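Local coordinates for protein endoglucanase FnCel5A (Fervidobacterium nodosum, PDB 3NCO) that probably hydrolyses beta-1,4-glucosidic bonds of cellulose as an endo-acting family 5 glycoside hydrolase built on a TIM barrel, at residues A[26-31]-A[36-41]; A[43-48]-A[305-310]. All blocks are in the same frame, centred on the assembly; numbering follows the deposited sequence.

Contact 1. Residues A[26-31]-A[36-41]; sequences MGNALE and GSWGVY
Val40 pushes its branched side chain against the backbone bend from Gly27 to Ala29, the tight part of the contact. CB lies 3.3 Å from Asn28 O, while CG1, anti to the backbone N (chi1 -174°), reaches CE of Met26, present as selenomethionine, at 4.0 Å and the methyl of Ala29; CG2 rests on Asn28 CB. Each methyl of this compact beta-branched residue finds its own neighbour. Beside this, a water held by four hydrogen bonds joins the segments, donating to Asn28 O (2.7 Å) and Val40 O, accepting from Gly36 N and Trp38 N. On the looser, solvent side, Trp38 sets its ring edge (CE3) 4.0 Å from Asn28 CA; Glu31 CG packs on its CZ3 (4.1 Å), carboxylate and ring planes 72° apart. Glu31 folds back: OE2 takes the N-H of Asn28 (2.7 Å) on its syn side, OE1 that of Ala29 from above the carboxylate plane. A glutamine here would probably leave one of these N-H groups without its acceptor. Gly36 and Gly39 end a type I turn with positive phi, where a CB would jam against the preceding carbonyl O. The whole is a water-bridged loop after the first strand of a TIM-barrel glycoside hydrolase.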
loop_
_atom_site.group_PDB
_atom_site.type_symbol
_atom_site.label_atom_id
_atom_site.label_comp_id
_atom_site.label_asym_id
_atom_site.label_seq_id
_atom_site.Cartn_x
_atom_site.Cartn_y
_atom_site.Cartn_z
HETATM N N MSE A 26 -1.956 -3.593 -7.004
HETATM C CA MSE A 26 -2.620 -4.678 -7.743
HETATM C C MSE A 26 -3.632 -5.245 -6.765
HETATM O O MSE A 26 -3.417 -6.292 -6.124
HETATM C CB MSE A 26 -1.550 -5.621 -8.323
HETATM C CG MSE A 26 -1.226 -5.169 -9.871
HETATM SE SE MSE A 26 -2.890 -6.390 -10.668
HETATM C CE MSE A 26 -4.574 -6.176 -9.842
ATOM N N GLY A 27 -4.698 -4.466 -6.639
ATOM C CA GLY A 27 -5.771 -4.639 -5.655
ATOM C C GLY A 27 -7.067 -5.294 -6.129
ATOM O O GLY A 27 -7.310 -5.462 -7.349
ATOM N N ASN A 28 -7.903 -5.583 -5.125
ATOM C CA ASN A 28 -9.169 -6.289 -5.297
ATOM C C ASN A 28 -8.988 -7.727 -5.732
ATOM O O ASN A 28 -9.932 -8.309 -6.275
ATOM C CB ASN A 28 -10.065 -5.551 -6.323
ATOM C CG ASN A 28 -10.860 -4.406 -5.705
ATOM O OD1 ASN A 28 -10.309 -3.523 -5.083
ATOM N ND2 ASN A 28 -12.161 -4.401 -5.937
ATOM N N ALA A 29 -7.783 -8.279 -5.507
ATOM C CA ALA A 29 -7.444 -9.613 -5.954
ATOM C C ALA A 29 -7.079 -10.514 -4.754
ATOM O O ALA A 29 -7.957 -11.199 -4.212
ATOM C CB ALA A 29 -6.297 -9.595 -7.003
ATOM N N LEU A 30 -5.798 -10.551 -4.342
ATOM C CA LEU A 30 -5.414 -11.490 -3.294
ATOM C C LEU A 30 -5.895 -11.053 -1.903
ATOM O O LEU A 30 -5.709 -11.846 -0.956
ATOM C CB LEU A 30 -3.899 -11.672 -3.225
ATOM C CG LEU A 30 -3.402 -12.578 -4.367
ATOM C CD1 LEU A 30 -1.897 -12.281 -4.678
ATOM C CD2 LEU A 30 -3.665 -14.100 -4.076
ATOM N N GLU A 31 -6.420 -9.846 -1.753
ATOM C CA GLU A 31 -7.024 -9.456 -0.456
ATOM C C GLU A 31 -8.534 -9.712 -0.406
ATOM O O GLU A 31 -9.180 -9.380 0.608
ATOM C CB GLU A 31 -6.699 -7.994 0.029
ATOM C CG GLU A 31 -7.513 -6.882 -0.632
ATOM C CD GLU A 31 -7.202 -6.579 -2.072
ATOM O OE1 GLU A 31 -6.706 -7.428 -2.847
ATOM O OE2 GLU A 31 -7.493 -5.432 -2.488
ATOM N N GLY A 36 -10.323 -13.501 -7.019
ATOM C CA GLY A 36 -11.322 -13.591 -8.094
ATOM C C GLY A 36 -12.723 -13.286 -7.594
ATOM O O GLY A 36 -13.601 -12.911 -8.370
ATOM N N SER A 37 -12.954 -13.450 -6.295
ATOM C CA SER A 37 -14.333 -13.303 -5.841
ATOM C C SER A 37 -14.869 -11.848 -5.831
ATOM O O SER A 37 -16.097 -11.641 -5.663
ATOM C CB SER A 37 -14.504 -13.992 -4.484
ATOM O OG SER A 37 -13.817 -13.274 -3.476
ATOM N N TRP A 38 -13.975 -10.878 -6.006
ATOM C CA TRP A 38 -14.347 -9.494 -6.152
ATOM C C TRP A 38 -14.225 -9.065 -7.599
ATOM O O TRP A 38 -14.384 -7.883 -7.904
ATOM C CB TRP A 38 -13.476 -8.603 -5.240
ATOM C CG TRP A 38 -13.757 -8.779 -3.743
ATOM C CD1 TRP A 38 -14.799 -9.473 -3.155
ATOM C CD2 TRP A 38 -13.050 -8.156 -2.669
ATOM N NE1 TRP A 38 -14.759 -9.344 -1.767
ATOM C CE2 TRP A 38 -13.696 -8.534 -1.452
ATOM C CE3 TRP A 38 -11.931 -7.316 -2.605
ATOM C CZ2 TRP A 38 -13.242 -8.107 -0.192
ATOM C CZ3 TRP A 38 -11.510 -6.867 -1.345
ATOM C CH2 TRP A 38 -12.154 -7.284 -0.163
ATOM N N GLY A 39 -13.984 -10.015 -8.496
ATOM C CA GLY A 39 -13.974 -9.716 -9.925
ATOM C C GLY A 39 -12.599 -9.422 -10.514
ATOM O O GLY A 39 -12.499 -9.058 -11.693
ATOM N N VAL A 40 -11.564 -9.560 -9.702
ATOM C CA VAL A 40 -10.199 -9.354 -10.192
ATOM C C VAL A 40 -9.362 -10.583 -9.940
ATOM O O VAL A 40 -9.389 -11.172 -8.847
ATOM C CB VAL A 40 -9.541 -8.163 -9.525
ATOM C CG1 VAL A 40 -8.177 -7.896 -10.166
ATOM C CG2 VAL A 40 -10.420 -6.920 -9.668
ATOM N N TYR A 41 -8.604 -11.001 -10.958
ATOM C CA TYR A 41 -7.764 -12.180 -10.784
ATOM C C TYR A 41 -6.479 -11.807 -11.487
ATOM O O TYR A 41 -6.527 -11.388 -12.661
ATOM C CB TYR A 41 -8.391 -13.427 -11.435
ATOM C CG TYR A 41 -7.490 -14.632 -11.269
ATOM C CD1 TYR A 41 -7.464 -15.300 -10.062
ATOM C CD2 TYR A 41 -6.640 -15.064 -12.314
ATOM C CE1 TYR A 41 -6.614 -16.400 -9.850
ATOM C CE2 TYR A 41 -5.753 -16.143 -12.107
ATOM C CZ TYR A 41 -5.761 -16.789 -10.871
ATOM O OH TYR A 41 -4.933 -17.878 -10.643
HETATM O O HOH W 1 -11.064 -10.737 -6.697
#

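Contact 2. Residues A[43-48]-A[305-310]; sequences EDEYFK and WTKTWI
Glu45 meets the end of Lys307 through a single carboxylate oxygen, OE1, which lies 3.3 Å from NZ in a salt bridge whose hydrogen bond is weak. The two side chains cross at about a right angle, and OE1 also passes 3.7 Å from Lys307 CE. Glu45 has CG between its backbone N and carbonyl carbon (chi1 69°), and the chain, extended beyond CG, carries the carboxylate toward Lys307 from near the start of helix 44-53. Lys307 bends at its last two torsions, bringing the ammonium round to the acid; a long, flexible lysine suits this reach from hairpin to helix, which Trp309 also joins by packing on Ile49 and Arg53. The two segments bury just 59 Å² between them, a light surface contact. Glu43 OE1 stands 4.8 Å from Lys307 NZ and 2.8 Å from Glu45 OE2; acceptors this close would repel if both were charged, so one acid is probably protonated. Behind Lys307, Thr306 OG1 and Thr308 OG1 share a hydrogen bond (2.6 Å), and Asp303 OD1 accepts from the backbone of Trp305 and Thr306. Lys307, with positive phi, and Thr308 both face Asp303, the G1 beta bulge of the small hairpin of strands 302-303 and 308-309.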
loop_
_atom_site.group_PDB
_atom_site.type_symbol
_atom_site.label_atom_id
_atom_site.label_comp_id
_atom_site.label_asym_id
_atom_site.label_seq_id
_atom_site.Cartn_x
_atom_site.Cartn_y
_atom_site.Cartn_z
ATOM N N GLU A 43 -3.493 -11.772 -13.679
ATOM C CA GLU A 43 -2.946 -12.431 -14.857
ATOM C C GLU A 43 -1.468 -12.137 -14.924
ATOM O O GLU A 43 -1.029 -11.036 -14.603
ATOM C CB GLU A 43 -3.680 -11.940 -16.158
ATOM C CG GLU A 43 -5.220 -12.247 -16.136
ATOM C CD GLU A 43 -6.055 -11.709 -17.383
ATOM O OE1 GLU A 43 -5.428 -11.456 -18.478
ATOM O OE2 GLU A 43 -7.361 -11.580 -17.310
ATOM N N ASP A 44 -0.676 -13.124 -15.369
ATOM C CA ASP A 44 0.772 -12.890 -15.465
ATOM C C ASP A 44 1.054 -11.711 -16.371
ATOM O O ASP A 44 2.035 -10.970 -16.149
ATOM C CB ASP A 44 1.445 -14.130 -16.079
ATOM C CG ASP A 44 1.538 -15.302 -15.105
ATOM O OD1 ASP A 44 1.028 -15.198 -13.959
ATOM O OD2 ASP A 44 2.142 -16.350 -15.531
ATOM N N GLU A 45 0.247 -11.547 -17.423
ATOM C CA GLU A 45 0.464 -10.446 -18.408
ATOM C C GLU A 45 0.349 -9.062 -17.748
ATOM O O GLU A 45 0.902 -8.102 -18.231
ATOM C CB GLU A 45 -0.501 -10.514 -19.607
ATOM C CG GLU A 45 -1.960 -10.184 -19.168
ATOM C CD GLU A 45 -3.039 -10.397 -20.227
ATOM O OE1 GLU A 45 -3.482 -9.392 -20.872
ATOM O OE2 GLU A 45 -3.460 -11.589 -20.421
ATOM N N TYR A 46 -0.381 -8.963 -16.632
ATOM C CA TYR A 46 -0.565 -7.661 -15.986
ATOM C C TYR A 46 0.767 -7.017 -15.634
ATOM O O TYR A 46 0.917 -5.783 -15.738
ATOM C CB TYR A 46 -1.373 -7.804 -14.703
ATOM C CG TYR A 46 -2.872 -8.054 -14.898
ATOM C CD1 TYR A 46 -3.462 -7.988 -16.165
ATOM C CD2 TYR A 46 -3.682 -8.263 -13.794
ATOM C CE1 TYR A 46 -4.856 -8.200 -16.322
ATOM C CE2 TYR A 46 -5.051 -8.453 -13.923
ATOM C CZ TYR A 46 -5.633 -8.387 -15.176
ATOM O OH TYR A 46 -7.004 -8.594 -15.299
ATOM N N PHE A 47 1.712 -7.849 -15.209
ATOM C CA PHE A 47 3.032 -7.271 -14.778
ATOM C C PHE A 47 3.868 -6.746 -15.951
ATOM O O PHE A 47 4.569 -5.704 -15.818
ATOM C CB PHE A 47 3.788 -8.247 -13.889
ATOM C CG PHE A 47 3.042 -8.596 -12.655
ATOM C CD1 PHE A 47 2.818 -7.635 -11.672
ATOM C CD2 PHE A 47 2.539 -9.872 -12.471
ATOM C CE1 PHE A 47 2.079 -7.945 -10.497
ATOM C CE2 PHE A 47 1.797 -10.203 -11.323
ATOM C CZ PHE A 47 1.588 -9.246 -10.331
ATOM N N LYS A 48 3.782 -7.421 -17.096
ATOM C CA LYS A 48 4.440 -6.952 -18.303
ATOM C C LYS A 48 3.788 -5.638 -18.736
ATOM O O LYS A 48 4.476 -4.706 -19.107
ATOM C CB LYS A 48 4.348 -8.016 -19.427
ATOM C CG LYS A 48 4.884 -7.542 -20.771
ATOM C CD LYS A 48 4.703 -8.624 -21.826
ATOM C CE LYS A 48 5.087 -8.062 -23.216
ATOM N NZ LYS A 48 5.019 -9.039 -24.344
ATOM N N TRP A 305 -11.169 -4.494 -20.427
ATOM C CA TRP A 305 -11.984 -4.942 -21.568
ATOM C C TRP A 305 -11.318 -4.481 -22.854
ATOM O O TRP A 305 -11.208 -5.252 -23.821
ATOM C CB TRP A 305 -13.393 -4.342 -21.522
ATOM C CG TRP A 305 -14.080 -4.596 -22.804
ATOM C CD1 TRP A 305 -14.205 -3.753 -23.918
ATOM C CD2 TRP A 305 -14.651 -5.816 -23.165
ATOM N NE1 TRP A 305 -14.860 -4.401 -24.919
ATOM C CE2 TRP A 305 -15.166 -5.670 -24.478
ATOM C CE3 TRP A 305 -14.839 -7.024 -22.482
ATOM C CZ2 TRP A 305 -15.812 -6.701 -25.142
ATOM C CZ3 TRP A 305 -15.476 -8.052 -23.150
ATOM C CH2 TRP A 305 -15.958 -7.884 -24.456
ATOM N N THR A 306 -10.920 -3.207 -22.880
ATOM C CA THR A 306 -10.291 -2.648 -24.068
ATOM C C THR A 306 -8.774 -2.951 -24.081
ATOM O O THR A 306 -8.125 -2.794 -25.141
ATOM C CB THR A 306 -10.561 -1.121 -24.186
ATOM O OG1 THR A 306 -10.031 -0.455 -23.044
ATOM C CG2 THR A 306 -12.076 -0.821 -24.285
ATOM N N LYS A 307 -8.243 -3.416 -22.938
ATOM C CA LYS A 307 -6.811 -3.680 -22.783
ATOM C C LYS A 307 -6.003 -2.410 -23.100
ATOM O O LYS A 307 -4.973 -2.447 -23.813
ATOM C CB LYS A 307 -6.377 -4.879 -23.653
ATOM C CG LYS A 307 -7.253 -6.128 -23.414
ATOM C CD LYS A 307 -6.795 -7.308 -24.310
ATOM C CE LYS A 307 -5.684 -8.075 -23.569
ATOM N NZ LYS A 307 -6.210 -9.218 -22.701
ATOM N N THR A 308 -6.476 -1.296 -22.531
ATOM C CA THR A 308 -5.828 0.010 -22.692
ATOM C C THR A 308 -5.860 0.793 -21.394
ATOM O O THR A 308 -6.768 0.631 -20.575
ATOM C CB THR A 308 -6.532 0.849 -23.788
ATOM O OG1 THR A 308 -7.914 1.040 -23.435
ATOM C CG2 THR A 308 -6.450 0.127 -25.139
ATOM N N TRP A 309 -4.872 1.657 -21.236
ATOM C CA TRP A 309 -4.861 2.589 -20.100
ATOM C C TRP A 309 -5.829 3.767 -20.295
ATOM O O TRP A 309 -5.977 4.278 -21.415
ATOM C CB TRP A 309 -3.455 3.139 -19.902
ATOM C CG TRP A 309 -2.457 2.068 -19.546
ATOM C CD1 TRP A 309 -1.651 1.360 -20.422
ATOM C CD2 TRP A 309 -2.146 1.594 -18.239
ATOM N NE1 TRP A 309 -0.876 0.463 -19.707
ATOM C CE2 TRP A 309 -1.157 0.592 -18.374
ATOM C CE3 TRP A 309 -2.604 1.923 -16.959
ATOM C CZ2 TRP A 309 -0.628 -0.096 -17.269
ATOM C CZ3 TRP A 309 -2.099 1.226 -15.864
ATOM C CH2 TRP A 309 -1.098 0.249 -16.022
ATOM N N ILE A 310 -6.521 4.138 -19.222
ATOM C CA ILE A 310 -7.376 5.304 -19.206
ATOM C C ILE A 310 -6.460 6.509 -19.153
ATOM O O ILE A 310 -5.593 6.611 -18.279
ATOM C CB ILE A 310 -8.332 5.278 -17.984
ATOM C CG1 ILE A 310 -9.225 4.028 -18.071
ATOM C CG2 ILE A 310 -9.203 6.568 -17.905
ATOM C CD1 ILE A 310 -9.794 3.609 -16.711
#

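From the N terminus, the chain leaves barrel strand 22-25 and enters the loop where contact 1 brings 36-41 back against 26-31, closing a short excursion of four residues. It then passes straight into helix 44-53, whose start opens contact 2. That second closure is far longer: it spans the rest of the barrel before 305-310 returns after the last barrel strand, 289-292. The contacts are therefore in series, neither enclosing nor crossing the other, with centres about 14 Å apart. They touch where Tyr46 packs on Met26 SE and Tyr41 O. Together they join the loop after the first strand, the first barrel helix and the small hairpin that precedes the last helix.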